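Local coordinates for single-stranded DNA-binding protein (PDB 1Z9F) that probably binds single-stranded DNA through an OB-fold domain and forms homotetramers, at residues 74-78 / 79-83. Residues are numbered along the deposited sequence; the frame is centred on the assembly and turned at random.
Sequences AEFAR and TYLTK
With CG of F76 anti to its backbone N (chi1 156°) and CG of Y80 anti to its own carbonyl carbon (chi1 -66°), the two aromatic side chains meet along the last turn of helix 71-80, which connects the third and fourth strands of the OB fold in sequence. The ring planes are inclined by 25°, but a lateral offset, with 5.6 Å between the F76 and Y80 centroids, leaves hardly any stacking; the closest approach is CD2 of F76 to CD2 of Y80, 3.7 Å. The carbonyl O of F76 also sits in the plane of the Y80 ring, at its edge. The same turn ends the helix. T79 N bonds to E75 O in regular i to i+4 fashion, and the T79 hydroxyl adds a weak bond to that oxygen. A77 O then receives two donors: Y80 N from above the carbonyl plane and L81 N, at 2.7 Å, nearly head-on. L81, where the backbone turns extended, points inward among L25, F43 and V116, tying the helix end to the barrel. Its two methyls divide their contacts: CD2 lies 3.9 Å from CE1 of F76, while CD1 rests 3.8 Å from CB of A77.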
loop_
_atom_site.group_PDB
_atom_site.type_symbol
_atom_site.label_atom_id
_atom_site.label_comp_id
_atom_site.label_asym_id
_atom_site.label_seq_id
_atom_site.Cartn_x
_atom_site.Cartn_y
_atom_site.Cartn_z
ATOM N N ALA A 74 12.686 -5.166 -13.856
ATOM C CA ALA A 74 12.834 -6.601 -13.544
ATOM C C ALA A 74 14.257 -7.036 -13.815
ATOM O O ALA A 74 14.881 -7.660 -12.969
ATOM C CB ALA A 74 11.867 -7.449 -14.358
ATOM N N GLU A 75 14.765 -6.678 -14.994
ATOM C CA GLU A 75 16.138 -7.004 -15.375
ATOM C C GLU A 75 17.128 -6.386 -14.393
ATOM O O GLU A 75 18.017 -7.077 -13.890
ATOM C CB GLU A 75 16.460 -6.523 -16.798
ATOM C CG GLU A 75 15.647 -7.185 -17.894
ATOM C CD GLU A 75 15.987 -6.649 -19.269
ATOM O OE1 GLU A 75 17.154 -6.814 -19.694
ATOM O OE2 GLU A 75 15.088 -6.075 -19.926
ATOM N N PHE A 76 16.976 -5.089 -14.130
ATOM C CA PHE A 76 17.815 -4.410 -13.142
ATOM C C PHE A 76 17.707 -5.096 -11.783
ATOM O O PHE A 76 18.711 -5.295 -11.102
ATOM C CB PHE A 76 17.446 -2.926 -13.010
ATOM C CG PHE A 76 17.840 -2.322 -11.682
ATOM C CD1 PHE A 76 16.944 -2.300 -10.622
ATOM C CD2 PHE A 76 19.114 -1.808 -11.486
ATOM C CE1 PHE A 76 17.312 -1.783 -9.394
ATOM C CE2 PHE A 76 19.486 -1.270 -10.260
ATOM C CZ PHE A 76 18.586 -1.259 -9.215
ATOM N N ALA A 77 16.484 -5.463 -11.401
ATOM C CA ALA A 77 16.234 -6.022 -10.074
ATOM C C ALA A 77 17.031 -7.292 -9.884
ATOM O O ALA A 77 17.909 -7.364 -9.031
ATOM C CB ALA A 77 14.743 -6.290 -9.849
ATOM N N ARG A 78 16.736 -8.275 -10.716
ATOM C CA ARG A 78 17.424 -9.572 -10.679
ATOM C C ARG A 78 18.958 -9.506 -10.770
ATOM O O ARG A 78 19.639 -10.162 -9.984
ATOM C CB ARG A 78 16.879 -10.473 -11.768
ATOM C CG ARG A 78 17.603 -11.787 -11.858
ATOM C CD ARG A 78 17.349 -12.688 -10.628
ATOM N NE ARG A 78 18.304 -13.797 -10.523
ATOM C CZ ARG A 78 18.479 -14.749 -11.430
ATOM N NH1 ARG A 78 17.792 -14.758 -12.566
ATOM N NH2 ARG A 78 19.368 -15.709 -11.208
ATOM N N THR A 79 19.502 -8.710 -11.687
ATOM C CA THR A 79 20.965 -8.674 -11.860
ATOM C C THR A 79 21.702 -7.782 -10.846
ATOM O O THR A 79 22.931 -7.811 -10.791
ATOM C CB THR A 79 21.428 -8.327 -13.331
ATOM O OG1 THR A 79 21.410 -6.918 -13.568
ATOM C CG2 THR A 79 20.571 -9.029 -14.378
ATOM N N TYR A 80 20.973 -7.002 -10.049
ATOM C CA TYR A 80 21.608 -6.125 -9.050
ATOM C C TYR A 80 21.132 -6.293 -7.601
ATOM O O TYR A 80 21.934 -6.118 -6.689
ATOM C CB TYR A 80 21.515 -4.658 -9.484
ATOM C CG TYR A 80 22.313 -4.363 -10.734
ATOM C CD1 TYR A 80 23.680 -4.135 -10.669
ATOM C CD2 TYR A 80 21.703 -4.333 -11.982
ATOM C CE1 TYR A 80 24.417 -3.874 -11.809
ATOM C CE2 TYR A 80 22.429 -4.076 -13.129
ATOM C CZ TYR A 80 23.786 -3.849 -13.043
ATOM O OH TYR A 80 24.506 -3.600 -14.199
ATOM N N LEU A 81 19.862 -6.637 -7.379
ATOM C CA LEU A 81 19.315 -6.733 -6.006
ATOM C C LEU A 81 19.640 -8.067 -5.321
ATOM O O LEU A 81 19.492 -9.129 -5.924
ATOM C CB LEU A 81 17.792 -6.544 -5.995
ATOM C CG LEU A 81 17.181 -5.315 -6.667
ATOM C CD1 LEU A 81 15.697 -5.208 -6.317
ATOM C CD2 LEU A 81 17.905 -4.052 -6.274
ATOM N N THR A 82 20.066 -8.002 -4.056
ATOM C CA THR A 82 20.298 -9.206 -3.237
ATOM C C THR A 82 19.762 -9.001 -1.815
ATOM O O THR A 82 19.538 -7.874 -1.394
ATOM C CB THR A 82 21.800 -9.596 -3.179
ATOM O OG1 THR A 82 22.549 -8.575 -2.508
ATOM C CG2 THR A 82 22.361 -9.797 -4.574
ATOM N N LYS A 83 19.562 -10.095 -1.083
ATOM C CA LYS A 83 19.027 -10.046 0.284
ATOM C C LYS A 83 19.807 -9.089 1.189
ATOM O O LYS A 83 21.006 -8.875 1.003
ATOM C CB LYS A 83 19.019 -11.447 0.909
#